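Local coordinates for uncharacterized protein (Acinetobacter baumannii, PDB 4PUX), which is of unknown function but adopts the curled antiparallel beta-barrel fold of the DUF3237 family, whose relatives share an allene-oxide-cyclase-like barrel, at residues K51-R56 with L81-G86; K17-L22 with G45-G50; G36-I41 with W64-S69; P25-G30 with I40-G45. All blocks are in the same frame, centred on the assembly; numbering follows the deposited sequence. Where two conformers were deposited one is given.

Contact 1: K51-R56 with L81-G86; sequences KSLKGR and LETDDG. With EDO (1,2-ethanediol), chain B; EDO (1,2-ethanediol), chain E.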
loop_
_atom_site.group_PDB
_atom_site.type_symbol
_atom_site.label_atom_id
_atom_site.label_comp_id
_atom_site.label_asym_id
_atom_site.label_seq_id
_atom_site.Cartn_x
_atom_site.Cartn_y
_atom_site.Cartn_z
ATOM N N LYS A 51 -7.615 -15.867 4.282
ATOM C CA LYS A 51 -8.485 -17.042 4.210
ATOM C C LYS A 51 -8.696 -17.515 2.749
ATOM O O LYS A 51 -8.564 -18.737 2.449
ATOM C CB LYS A 51 -9.849 -16.740 4.875
ATOM C CG LYS A 51 -10.809 -17.944 4.968
ATOM C CD LYS A 51 -12.117 -17.554 5.697
ATOM C CE LYS A 51 -13.033 -18.750 5.880
ATOM N NZ LYS A 51 -14.306 -18.355 6.573
ATOM N N SER A 52 -8.931 -16.560 1.835
ATOM C CA SER A 52 -9.341 -16.834 0.448
ATOM C C SER A 52 -8.289 -16.445 -0.582
ATOM O O SER A 52 -8.526 -16.574 -1.787
ATOM C CB SER A 52 -10.644 -16.060 0.120
ATOM O OG SER A 52 -10.406 -14.672 -0.179
ATOM N N LEU A 53 -7.136 -15.980 -0.107
ATOM C CA LEU A 53 -6.091 -15.420 -0.989
ATOM C C LEU A 53 -4.710 -15.561 -0.342
ATOM O O LEU A 53 -4.436 -14.975 0.715
ATOM C CB LEU A 53 -6.367 -13.938 -1.247
ATOM C CG LEU A 53 -5.443 -13.244 -2.250
ATOM C CD1 LEU A 53 -5.609 -13.779 -3.678
ATOM C CD2 LEU A 53 -5.610 -11.719 -2.232
ATOM N N LYS A 54 -3.855 -16.378 -0.992
ATOM C CA LYS A 54 -2.527 -16.719 -0.453
ATOM C C LYS A 54 -1.556 -16.819 -1.626
ATOM O O LYS A 54 -1.925 -17.298 -2.693
ATOM C CB LYS A 54 -2.570 -18.109 0.238
ATOM C CG LYS A 54 -3.512 -18.263 1.429
ATOM C CD LYS A 54 -3.510 -19.710 1.948
ATOM C CE LYS A 54 -4.399 -19.843 3.223
ATOM N NZ LYS A 54 -5.815 -19.649 2.900
ATOM N N GLY A 55 -0.311 -16.415 -1.411
ATOM C CA GLY A 55 0.721 -16.503 -2.439
ATOM C C GLY A 55 1.917 -15.599 -2.214
ATOM O O GLY A 55 2.239 -15.237 -1.070
ATOM N N ARG A 56 2.589 -15.257 -3.310
ATOM C CA ARG A 56 3.807 -14.450 -3.267
ATOM C C ARG A 56 3.744 -13.279 -4.257
ATOM O O ARG A 56 2.969 -13.284 -5.245
ATOM C CB ARG A 56 5.068 -15.288 -3.519
ATOM C CG ARG A 56 5.257 -15.782 -4.931
ATOM C CD ARG A 56 6.490 -16.697 -5.017
ATOM N NE ARG A 56 6.671 -17.176 -6.389
ATOM C CZ ARG A 56 7.806 -17.245 -7.056
ATOM N NH1 ARG A 56 8.961 -16.996 -6.454
ATOM N NH2 ARG A 56 7.796 -17.681 -8.326
ATOM N N LEU A 81 1.118 -10.250 -8.357
ATOM C CA LEU A 81 0.886 -11.353 -7.407
ATOM C C LEU A 81 0.823 -12.686 -8.146
ATOM O O LEU A 81 0.213 -12.766 -9.248
ATOM C CB LEU A 81 -0.424 -11.146 -6.658
ATOM C CG LEU A 81 -0.708 -9.745 -6.093
ATOM C CD1 LEU A 81 -2.016 -9.724 -5.343
ATOM C CD2 LEU A 81 0.460 -9.258 -5.223
ATOM N N GLU A 82 1.342 -13.724 -7.516
ATOM C CA GLU A 82 1.193 -15.117 -7.954
ATOM C C GLU A 82 0.576 -15.908 -6.800
ATOM O O GLU A 82 1.184 -16.069 -5.752
ATOM C CB GLU A 82 2.505 -15.748 -8.405
ATOM C CG GLU A 82 2.353 -17.196 -8.880
ATOM C CD GLU A 82 3.663 -17.919 -9.215
ATOM O OE1 GLU A 82 4.656 -17.728 -8.509
ATOM O OE2 GLU A 82 3.664 -18.805 -10.120
ATOM N N THR A 83 -0.680 -16.354 -6.972
ATOM C CA THR A 83 -1.311 -17.106 -5.905
ATOM C C THR A 83 -0.678 -18.495 -5.750
ATOM O O THR A 83 0.003 -19.008 -6.652
ATOM C CB THR A 83 -2.862 -17.292 -6.137
ATOM O OG1 THR A 83 -3.070 -18.145 -7.278
ATOM C CG2 THR A 83 -3.502 -15.932 -6.297
ATOM N N ASP A 84 -0.921 -19.097 -4.589
ATOM C CA ASP A 84 -0.444 -20.451 -4.314
ATOM C C ASP A 84 -0.859 -21.483 -5.375
ATOM O O ASP A 84 -0.095 -22.385 -5.679
ATOM C CB ASP A 84 -0.797 -20.892 -2.874
ATOM C CG ASP A 84 -2.313 -20.931 -2.572
ATOM O OD1 ASP A 84 -3.151 -20.492 -3.390
ATOM O OD2 ASP A 84 -2.636 -21.452 -1.459
ATOM N N ASP A 85 -2.057 -21.304 -5.966
ATOM C CA ASP A 85 -2.553 -22.169 -7.030
ATOM C C ASP A 85 -2.257 -21.702 -8.473
ATOM O O ASP A 85 -2.852 -22.237 -9.427
ATOM C CB ASP A 85 -4.027 -22.590 -6.818
ATOM C CG ASP A 85 -4.996 -21.431 -6.627
ATOM O OD1 ASP A 85 -4.616 -20.264 -6.473
ATOM O OD2 ASP A 85 -6.226 -21.720 -6.648
ATOM N N GLY A 86 -1.415 -20.659 -8.619
ATOM C CA GLY A 86 -0.837 -20.296 -9.910
ATOM C C GLY A 86 -1.485 -19.182 -10.709
ATOM O O GLY A 86 -1.062 -18.917 -11.844
HETATM C C1 EDO B . 3.439 -19.085 -4.609
HETATM O O1 EDO B . 4.457 -19.192 -5.629
HETATM C C2 EDO B . 3.745 -20.079 -3.467
HETATM O O2 EDO B . 2.657 -20.076 -2.517
HETATM C C1 EDO E . -6.003 -20.523 -11.241
HETATM O O1 EDO E . -6.929 -19.789 -12.040
HETATM C C2 EDO E . -6.523 -20.497 -9.822
HETATM O O2 EDO E . -7.541 -21.502 -9.650
HETATM O O HOH W 1 -5.074 -18.434 -2.736
#

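Contact 2: K17-L22 with G45-G50; sequences KFSVDL and GGTFEG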
loop_
_atom_site.group_PDB
_atom_site.type_symbol
_atom_site.label_atom_id
_atom_site.label_comp_id
_atom_site.label_asym_id
_atom_site.label_seq_id
_atom_site.Cartn_x
_atom_site.Cartn_y
_atom_site.Cartn_z
ATOM N N LYS A 17 -3.127 -10.451 4.706
ATOM C CA LYS A 17 -1.982 -9.686 5.221
ATOM C C LYS A 17 -0.844 -9.776 4.211
ATOM O O LYS A 17 -0.423 -10.862 3.835
ATOM C CB LYS A 17 -1.509 -10.195 6.575
ATOM C CG LYS A 17 -0.275 -9.414 7.110
ATOM C CD LYS A 17 0.087 -9.875 8.554
ATOM C CE LYS A 17 1.060 -8.927 9.244
ATOM N NZ LYS A 17 0.824 -8.893 10.727
ATOM N N PHE A 18 -0.409 -8.617 3.735
ATOM C CA PHE A 18 0.673 -8.455 2.767
ATOM C C PHE A 18 1.966 -8.032 3.452
ATOM O O PHE A 18 1.963 -7.125 4.326
ATOM C CB PHE A 18 0.321 -7.380 1.716
ATOM C CG PHE A 18 -0.700 -7.822 0.670
ATOM C CD1 PHE A 18 -2.051 -8.007 1.005
ATOM C CD2 PHE A 18 -0.309 -8.052 -0.656
ATOM C CE1 PHE A 18 -2.998 -8.394 0.044
ATOM C CE2 PHE A 18 -1.268 -8.454 -1.624
ATOM C CZ PHE A 18 -2.601 -8.647 -1.259
ATOM N N SER A 19 3.048 -8.608 2.971
ATOM C CA SER A 19 4.397 -8.263 3.395
ATOM C C SER A 19 5.203 -8.001 2.107
ATOM O O SER A 19 5.518 -8.936 1.388
ATOM C CB SER A 19 4.971 -9.402 4.270
ATOM O OG SER A 19 4.094 -9.669 5.374
ATOM N N VAL A 20 5.464 -6.738 1.803
ATOM C CA VAL A 20 6.126 -6.325 0.558
ATOM C C VAL A 20 7.613 -6.075 0.833
ATOM O O VAL A 20 7.990 -5.312 1.747
ATOM C CB VAL A 20 5.488 -5.033 -0.045
ATOM C CG1 VAL A 20 6.072 -4.780 -1.436
ATOM C CG2 VAL A 20 3.917 -5.137 -0.106
ATOM N N ASP A 21 8.445 -6.714 0.023
ATOM C CA ASP A 21 9.916 -6.559 0.123
ATOM C C ASP A 21 10.359 -5.450 -0.865
ATOM O O ASP A 21 9.950 -5.453 -2.040
ATOM C CB ASP A 21 10.615 -7.863 -0.240
ATOM C CG ASP A 21 10.522 -8.911 0.851
ATOM O OD1 ASP A 21 10.347 -8.534 2.012
ATOM O OD2 ASP A 21 10.627 -10.132 0.557
ATOM N N LEU A 22 11.226 -4.549 -0.374
ATOM C CA LEU A 22 11.787 -3.417 -1.157
ATOM C C LEU A 22 13.329 -3.554 -1.147
ATOM O O LEU A 22 14.048 -2.646 -0.712
ATOM C CB LEU A 22 11.356 -2.089 -0.524
ATOM C CG LEU A 22 9.873 -1.972 -0.225
ATOM C CD1 LEU A 22 9.611 -0.670 0.515
ATOM C CD2 LEU A 22 9.043 -2.068 -1.503
ATOM N N GLY A 45 9.712 -8.476 -4.201
ATOM C CA GLY A 45 9.044 -9.714 -3.800
ATOM C C GLY A 45 8.182 -9.483 -2.565
ATOM O O GLY A 45 7.841 -8.347 -2.234
ATOM N N GLY A 46 7.826 -10.581 -1.907
ATOM C CA GLY A 46 7.022 -10.563 -0.718
ATOM C C GLY A 46 5.971 -11.647 -0.725
ATOM O O GLY A 46 6.057 -12.593 -1.504
ATOM N N THR A 47 5.054 -11.571 0.237
ATOM C CA THR A 47 4.046 -12.611 0.447
ATOM C C THR A 47 2.708 -12.005 0.781
ATOM O O THR A 47 2.610 -10.812 1.191
ATOM C CB THR A 47 4.433 -13.563 1.623
ATOM O OG1 THR A 47 4.546 -12.814 2.832
ATOM C CG2 THR A 47 5.723 -14.318 1.305
ATOM N N PHE A 48 1.647 -12.800 0.631
ATOM C CA PHE A 48 0.334 -12.443 1.187
ATOM C C PHE A 48 -0.365 -13.693 1.703
ATOM O O PHE A 48 -0.205 -14.790 1.133
ATOM C CB PHE A 48 -0.550 -11.689 0.169
ATOM C CG PHE A 48 -0.663 -12.359 -1.187
ATOM C CD1 PHE A 48 0.293 -12.118 -2.176
ATOM C CD2 PHE A 48 -1.765 -13.161 -1.507
ATOM C CE1 PHE A 48 0.210 -12.754 -3.408
ATOM C CE2 PHE A 48 -1.855 -13.784 -2.754
ATOM C CZ PHE A 48 -0.899 -13.554 -3.710
ATOM N N GLU A 49 -1.127 -13.520 2.779
ATOM C CA GLU A 49 -1.771 -14.640 3.464
ATOM C C GLU A 49 -3.113 -14.228 4.046
ATOM O O GLU A 49 -3.193 -13.375 4.928
ATOM C CB GLU A 49 -0.859 -15.154 4.583
ATOM C CG GLU A 49 -1.411 -16.405 5.356
ATOM C CD GLU A 49 -1.247 -17.729 4.603
ATOM O OE1 GLU A 49 -0.702 -17.706 3.476
ATOM O OE2 GLU A 49 -1.679 -18.799 5.149
ATOM N N GLY A 50 -4.187 -14.811 3.492
ATOM C CA GLY A 50 -5.556 -14.630 3.995
ATOM C C GLY A 50 -6.382 -15.882 3.790
ATOM O O GLY A 50 -5.921 -16.842 3.176
HETATM O O HOH W 2 2.216 -11.887 4.554
#

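Contact 3: G36-I41 with W64-S69; sequences GKRRII and WQIVDS. With EDO (1,2-ethanediol), chain C.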
loop_
_atom_site.group_PDB
_atom_site.type_symbol
_atom_site.label_atom_id
_atom_site.label_comp_id
_atom_site.label_asym_id
_atom_site.label_seq_id
_atom_site.Cartn_x
_atom_site.Cartn_y
_atom_site.Cartn_z
ATOM N N GLY A 36 7.075 18.044 -5.637
ATOM C CA GLY A 36 8.032 17.461 -4.672
ATOM C C GLY A 36 9.058 16.516 -5.290
ATOM O O GLY A 36 9.352 16.601 -6.490
ATOM N N LYS A 37 9.662 15.694 -4.425
ATOM C CA LYS A 37 10.718 14.771 -4.808
ATOM C C LYS A 37 10.128 13.490 -5.365
ATOM O O LYS A 37 9.205 12.914 -4.774
ATOM C CB LYS A 37 11.626 14.451 -3.607
ATOM C CG LYS A 37 12.408 15.644 -3.175
ATOM C CD LYS A 37 13.328 15.303 -2.006
ATOM C CE LYS A 37 13.951 16.568 -1.361
ATOM N NZ LYS A 37 14.644 16.253 -0.053
ATOM N N ARG A 38 10.641 13.071 -6.514
ATOM C CA ARG A 38 10.281 11.805 -7.156
ATOM C C ARG A 38 11.227 10.700 -6.671
ATOM O O ARG A 38 12.434 10.837 -6.777
ATOM C CB ARG A 38 10.358 11.941 -8.686
ATOM C CG ARG A 38 10.159 10.622 -9.398
ATOM C CD ARG A 38 8.747 10.064 -9.213
ATOM N NE ARG A 38 7.713 10.851 -9.902
ATOM C CZ ARG A 38 6.424 10.567 -9.873
ATOM N NH1 ARG A 38 5.986 9.575 -9.096
ATOM N NH2 ARG A 38 5.574 11.233 -10.639
ATOM N N ARG A 39 10.660 9.633 -6.135
ATOM C CA ARG A 39 11.396 8.472 -5.627
ATOM C C ARG A 39 10.806 7.215 -6.296
ATOM O O ARG A 39 9.581 7.006 -6.254
ATOM C CB ARG A 39 11.261 8.348 -4.086
ATOM C CG ARG A 39 11.563 9.647 -3.349
ATOM C CD ARG A 39 11.471 9.468 -1.851
ATOM N NE ARG A 39 12.546 8.641 -1.329
ATOM C CZ ARG A 39 12.402 7.566 -0.552
ATOM N NH1 ARG A 39 11.214 7.164 -0.123
ATOM N NH2 ARG A 39 13.484 6.932 -0.137
ATOM N N ILE A 40 11.650 6.394 -6.926
ATOM C CA ILE A 40 11.203 5.148 -7.591
ATOM C C ILE A 40 11.769 4.013 -6.771
ATOM O O ILE A 40 12.985 3.822 -6.681
ATOM C CB ILE A 40 11.600 5.099 -9.078
ATOM C CG1 ILE A 40 11.037 6.318 -9.829
ATOM C CG2 ILE A 40 11.178 3.754 -9.710
ATOM C CD1 ILE A 40 11.518 6.455 -11.270
ATOM N N ILE A 41 10.870 3.362 -6.047
ATOM C CA ILE A 41 11.185 2.372 -5.008
ATOM C C ILE A 41 10.833 0.942 -5.515
ATOM O O ILE A 41 9.636 0.585 -5.595
ATOM C CB ILE A 41 10.373 2.670 -3.730
ATOM C CG1 ILE A 41 10.567 4.118 -3.257
ATOM C CG2 ILE A 41 10.676 1.631 -2.622
ATOM C CD1 ILE A 41 9.529 4.610 -2.300
ATOM N N TRP A 64 6.106 4.493 -7.515
ATOM C CA TRP A 64 6.497 5.780 -8.113
ATOM C C TRP A 64 5.948 6.904 -7.195
ATOM O O TRP A 64 4.812 7.332 -7.354
ATOM C CB TRP A 64 5.960 5.897 -9.550
ATOM C CG TRP A 64 6.702 5.055 -10.564
ATOM C CD1 TRP A 64 7.718 5.520 -11.389
ATOM C CD2 TRP A 64 6.600 3.639 -10.841
ATOM N NE1 TRP A 64 8.185 4.511 -12.170
ATOM C CE2 TRP A 64 7.548 3.346 -11.860
ATOM C CE3 TRP A 64 5.773 2.613 -10.380
ATOM C CZ2 TRP A 64 7.693 2.063 -12.419
ATOM C CZ3 TRP A 64 5.903 1.324 -10.967
ATOM C CH2 TRP A 64 6.827 1.078 -11.977
ATOM N N GLN A 65 6.746 7.269 -6.185
ATOM C CA GLN A 65 6.322 8.109 -5.088
ATOM C C GLN A 65 6.700 9.559 -5.296
ATOM O O GLN A 65 7.702 9.854 -5.970
ATOM C CB GLN A 65 7.025 7.572 -3.800
ATOM C CG GLN A 65 6.585 8.171 -2.502
ATOM C CD GLN A 65 7.264 7.523 -1.305
ATOM O OE1 GLN A 65 8.345 7.959 -0.875
ATOM N NE2 GLN A 65 6.669 6.427 -0.802
ATOM N N ILE A 66 5.907 10.449 -4.694
ATOM C CA ILE A 66 6.203 11.888 -4.633
ATOM C C ILE A 66 6.166 12.273 -3.152
ATOM O O ILE A 66 5.217 11.925 -2.448
ATOM C CB ILE A 66 5.181 12.761 -5.399
ATOM C CG1 ILE A 66 5.134 12.381 -6.885
ATOM C CG2 ILE A 66 5.506 14.278 -5.242
ATOM C CD1 ILE A 66 3.892 12.879 -7.589
ATOM N N VAL A 67 7.232 12.940 -2.677
ATOM C CA VAL A 67 7.287 13.430 -1.294
ATOM C C VAL A 67 7.322 14.954 -1.358
ATOM O O VAL A 67 8.297 15.541 -1.910
ATOM C CB VAL A 67 8.507 12.900 -0.529
ATOM C CG1 VAL A 67 8.510 13.397 0.929
ATOM C CG2 VAL A 67 8.522 11.347 -0.589
ATOM N N ASP A 68 6.321 15.602 -0.775
ATOM C CA ASP A 68 6.223 17.069 -0.821
ATOM C C ASP A 68 7.077 17.725 0.281
ATOM O O ASP A 68 7.794 17.020 1.027
ATOM C CB ASP A 68 4.759 17.537 -0.880
ATOM C CG ASP A 68 4.038 17.529 0.460
ATOM O OD1 ASP A 68 4.667 17.243 1.521
ATOM O OD2 ASP A 68 2.811 17.823 0.412
ATOM N N SER A 69 6.962 19.060 0.408
ATOM C CA SER A 69 7.829 19.819 1.317
ATOM C C SER A 69 7.366 19.795 2.771
ATOM O O SER A 69 8.072 20.311 3.640
ATOM C CB SER A 69 7.925 21.273 0.859
ATOM O OG SER A 69 6.689 21.933 0.966
HETATM C C1 EDO C . 2.752 8.569 -10.548
HETATM O O1 EDO C . 3.134 9.766 -9.915
HETATM C C2 EDO C . 2.573 8.754 -12.051
HETATM O O2 EDO C . 3.789 9.027 -12.679
#

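Contact 4: P25-G30 with I40-G45; sequences PVWELG and IIPITG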
loop_
_atom_site.group_PDB
_atom_site.type_symbol
_atom_site.label_atom_id
_atom_site.label_comp_id
_atom_site.label_asym_id
_atom_site.label_seq_id
_atom_site.Cartn_x
_atom_site.Cartn_y
_atom_site.Cartn_z
ATOM N N PRO A 25 18.113 -0.694 -4.107
ATOM C CA PRO A 25 18.249 0.729 -3.814
ATOM C C PRO A 25 17.120 1.583 -4.438
ATOM O O PRO A 25 16.594 1.267 -5.516
ATOM C CB PRO A 25 19.614 1.105 -4.437
ATOM C CG PRO A 25 20.277 -0.183 -4.762
ATOM C CD PRO A 25 19.217 -1.232 -4.909
ATOM N N VAL A 26 16.732 2.642 -3.728
ATOM C CA VAL A 26 15.755 3.616 -4.226
ATOM C C VAL A 26 16.444 4.544 -5.218
ATOM O O VAL A 26 17.567 4.984 -4.969
ATOM C CB VAL A 26 15.143 4.458 -3.079
ATOM C CG1 VAL A 26 14.188 5.522 -3.621
ATOM C CG2 VAL A 26 14.414 3.562 -2.043
ATOM N N TRP A 27 15.803 4.772 -6.363
ATOM C CA TRP A 27 16.231 5.837 -7.263
ATOM C C TRP A 27 15.645 7.183 -6.776
ATOM O O TRP A 27 14.426 7.379 -6.774
ATOM C CB TRP A 27 15.874 5.553 -8.719
ATOM C CG TRP A 27 16.710 4.524 -9.431
ATOM C CD1 TRP A 27 18.062 4.651 -9.804
ATOM C CD2 TRP A 27 16.314 3.232 -9.836
ATOM N NE1 TRP A 27 18.470 3.532 -10.456
ATOM C CE2 TRP A 27 17.426 2.640 -10.496
ATOM C CE3 TRP A 27 15.103 2.531 -9.798
ATOM C CZ2 TRP A 27 17.371 1.367 -11.069
ATOM C CZ3 TRP A 27 15.066 1.238 -10.340
ATOM C CH2 TRP A 27 16.178 0.695 -10.997
ATOM N N GLU A 28 16.530 8.049 -6.306
ATOM C CA GLU A 28 16.197 9.378 -5.780
ATOM C C GLU A 28 16.358 10.394 -6.894
ATOM O O GLU A 28 17.471 10.785 -7.213
ATOM C CB GLU A 28 17.122 9.714 -4.605
ATOM C CG GLU A 28 17.069 8.721 -3.431
ATOM C CD GLU A 28 15.838 8.885 -2.546
ATOM O OE1 GLU A 28 14.972 9.757 -2.843
ATOM O OE2 GLU A 28 15.741 8.147 -1.531
ATOM N N LEU A 29 15.267 10.717 -7.573
ATOM C CA LEU A 29 15.329 11.642 -8.728
ATOM C C LEU A 29 15.354 13.114 -8.366
ATOM O O LEU A 29 15.593 13.955 -9.263
ATOM C CB LEU A 29 14.184 11.375 -9.733
ATOM C CG LEU A 29 14.526 10.301 -10.769
ATOM C CD1 LEU A 29 14.697 8.921 -10.170
ATOM C CD2 LEU A 29 13.451 10.240 -11.801
ATOM N N GLY A 30 15.173 13.448 -7.079
ATOM C CA GLY A 30 15.154 14.858 -6.661
ATOM C C GLY A 30 13.871 15.544 -7.036
ATOM O O GLY A 30 12.868 14.910 -7.356
ATOM N N ILE A 40 11.650 6.394 -6.926
ATOM C CA ILE A 40 11.203 5.148 -7.591
ATOM C C ILE A 40 11.769 4.013 -6.771
ATOM O O ILE A 40 12.985 3.822 -6.681
ATOM C CB ILE A 40 11.600 5.099 -9.078
ATOM C CG1 ILE A 40 11.037 6.318 -9.829
ATOM C CG2 ILE A 40 11.178 3.754 -9.710
ATOM C CD1 ILE A 40 11.518 6.455 -11.270
ATOM N N ILE A 41 10.870 3.362 -6.047
ATOM C CA ILE A 41 11.185 2.372 -5.008
ATOM C C ILE A 41 10.833 0.942 -5.515
ATOM O O ILE A 41 9.636 0.585 -5.595
ATOM C CB ILE A 41 10.373 2.670 -3.730
ATOM C CG1 ILE A 41 10.567 4.118 -3.257
ATOM C CG2 ILE A 41 10.676 1.631 -2.622
ATOM C CD1 ILE A 41 9.529 4.610 -2.300
ATOM N N PRO A 42 11.820 0.196 -6.023
ATOM C CA PRO A 42 11.537 -1.155 -6.541
ATOM C C PRO A 42 10.885 -2.113 -5.563
ATOM O O PRO A 42 11.267 -2.182 -4.404
ATOM C CB PRO A 42 12.910 -1.669 -6.981
ATOM C CG PRO A 42 13.692 -0.471 -7.262
ATOM C CD PRO A 42 13.263 0.486 -6.139
ATOM N N ILE A 43 9.894 -2.835 -6.080
ATOM C CA ILE A 43 9.252 -3.935 -5.361
ATOM C C ILE A 43 9.868 -5.253 -5.840
ATOM O O ILE A 43 9.736 -5.616 -6.998
ATOM C CB ILE A 43 7.707 -3.920 -5.562
ATOM C CG1 ILE A 43 7.138 -2.659 -4.860
ATOM C CG2 ILE A 43 7.073 -5.260 -5.092
ATOM C CD1 ILE A 43 5.739 -2.316 -5.287
ATOM N N THR A 44 10.552 -5.965 -4.926
ATOM C CA THR A 44 11.372 -7.115 -5.315
ATOM C C THR A 44 10.766 -8.470 -5.010
ATOM O O THR A 44 11.239 -9.511 -5.517
ATOM C CB THR A 44 12.788 -6.987 -4.634
ATOM O OG1 THR A 44 12.647 -6.952 -3.210
ATOM C CG2 THR A 44 13.486 -5.705 -5.122
ATOM N N GLY A 45 9.712 -8.476 -4.201
ATOM C CA GLY A 45 9.044 -9.714 -3.800
ATOM C C GLY A 45 8.182 -9.483 -2.565
ATOM O O GLY A 45 7.841 -8.347 -2.234
#

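Contact 1: K51-R56 with L81-G86
Arg56 and Glu82 run side by side and point the same way, joined at their ends by a salt bridge. Both donors, NE and NH2 of Arg56, converge on the single oxygen OE1 of Glu82, at 3.0 Å from NE and 3.1 Å from NH2. The oxygen lies in the guanidinium plane, at its edge, and the carboxylate is turned 32° from that plane. Arg56 CG sits between its own backbone N and carbonyl carbon (chi1 71°), and the chain then extends straight to NE, carrying the charge alongside the glutamate. An ethanediol, probably from the crystallisation liquor, rests on the arginine chain and reaches Glu82 OE1 through a weak hydrogen bond.

Backbone bonds run both ways between the same two residues, with Glu82 N to Arg56 O at 2.8 Å. One step further, Asp84 N gives a hydrogen bond to Lys54 O (2.8 Å), and a water ties Lys54 N to Asp84 OD1. Between these bonds Gly55 faces Thr83 with the CA atoms only 4.1 Å apart, and Gly55 CA lies 3.4 Å from Glu82 O in a CA-H...O contact.

Across the strands, Leu53 CD1 meets Thr83 CG2 at 4.0 Å, the two side chains crossing at about a right angle; Ile89 touches Leu53, Leu81 and Thr83. A type I turn spans Thr83 to Gly86, and Thr83 OG1 bonds Asp85 OD1 across it; Asp85 also forms a salt bridge with Lys132. The whole is the open end of the antiparallel hairpin of strands 54-67 and 73-83, at one end of the beta barrel.

Contact 2: K17-L22 with G45-G50
Residues 17-21 and 45-49 form an almost exactly antiparallel ladder (177° between strand directions), with five backbone hydrogen bonds. The ladder joins strand 12-21 to strand 36-49 in the wall of the beta barrel, and its side chains alternate between an aromatic, buried face and a polar one.

On the buried face Phe18 and Phe48 are a non-hydrogen-bonded pair. Their rings point the same way with planes only 22° apart, yet they are slid so far that they barely overlap. What covers Phe18 is instead the CB of Phe48, a CH-pi contact over the ring centre. With chi1 at 50°, Phe48 keeps its CB over that face while its own ring is slid aside; Leu81 touches both phenylalanines, and Tyr154 stacks with Phe18. Further along, Gly46 pairs with Val20, its CA 3.1 Å from Ser19 O.

The polar face carries Lys17, Ser19, Asp21, Thr47 and Glu49. Ser19 CB approaches Thr47 OG1 at 3.7 Å. In the Ser19 conformer given, one water bridges the two hydroxyls; it lies 3.0 Å from Thr47 OG1 and donates to Lys17 O at 2.9 Å.

Contact 3: G36-I41 with W64-S69
Arg39 and Gln65 lie side by side and point the same way on one face of the antiparallel hairpin formed by strands 36-49 and 54-67, part of the barrel sheet. Gln65 is stretched out, and the arginine bends at chi3 (69°) to bring NH1 to Gln65 OE1 at 3.1 Å. That oxygen lies in the guanidinium plane, while the amide plane is rotated 35° against it. The stronger partner of Arg39 is Glu28, which takes the NH2 in a salt bridge, so the guanidinium is held at two of its nitrogens. Ile41 CD1 packs on the amide of Gln65, and Val67 CG2 on Arg39 CD.

Arg38 occupies the other face and curls back through bends at chi2 and chi3 across the neighbouring strand. Its guanidinium is laid flat over Ile66, whose CG1, in the conformer given, stands 3.6 Å from the plane, offset toward the rim. NH1 and NH2 both donate to one oxygen of an ethanediol, probably from the crystallisation liquor.

On the same face Ile40 slants over Trp64, with CG2 above the five-membered ring and Ile40 CG1 3.8 Å from Trp64 CD1. Between the two faces, paired backbone bonds link Lys37 with Val67 and Arg39 with Gln65. Next to the Lys37-Val67 pair, Gly36 CA comes within 3.4 Å of Val67 O.

Contact 4: P25-G30 with I40-G45
A chi1 of -75° sets Trp27 CG anti to its carbonyl carbon, and with chi2 at -69° the six-membered half of the indole swings toward residues 40-42. Val26 adopts the alternative, CG1 anti to its N (chi1 177°), which brings that methyl to the opposite strand. Trp27 opens the first strand of the antiparallel hairpin of strands 27-33 and 36-49, with Val26 just before it; strand 27-33 pairs along the end of strand 36-49 far from the Phe18-Phe48 pair, in the barrel sheet.

Trp27 and Ile40 form the hydrogen-bonded pair of the ladder: Trp27 N donates to Ile40 O, and Ile40 N to Trp27 O at 2.9 Å. Above this pair the indole crosses the isoleucine at a slant, its CE3 4.1 Å from Ile40 CG2, and meets Pro42 at about a right angle. Farther along, Leu29 CD1 approaches Ile40 CD1 at 4.2 Å. Ile40 is therefore touched by both Trp27 and Leu29 of this strand. The indole NE1 is bonded to a citrate, probably from the crystallisation liquor, which does not by itself identify a binding site.

On the other face Val26 and Ile41 run alongside each other, with Val26 CG1 3.9 Å from Ile41 CG1. Beyond the Trp27-Ile40 pair, neither Pro25 nor Pro42 has an N-H to give, consistent with the ladder ending there. The prolines pack instead: Pro42 CD lies 3.5 Å from Pro25 O, and Pro42 CG 3.8 Å from Trp27 CZ3.

All four contacts are antiparallel pairings within one curled sheet, and contacts 2, 3 and 4 share strand 36-49. Contacts 1 and 2 are partly buried, contacts 3 and 4 surface contacts. Contact 2 adds a buried aromatic face; contact 3 combines arginine-glutamine and arginine-isoleucine packing with an isoleucine on a tryptophan, and contact 4 is apolar packing of tryptophan, valine, isoleucine and proline. Contacts 3 and 4 share Ile40 and Ile41, and a probable hydrogen bond joins Leu29 N to Arg38 O. Contact 1, across the chain's centre from contact 3, uses the other end of strand 54-67 and is mixed: a salt bridge at the surface beside buried Leu53 and Thr83. It adjoins contact 2 directly, Phe48 packing against Lys54 and Arg56.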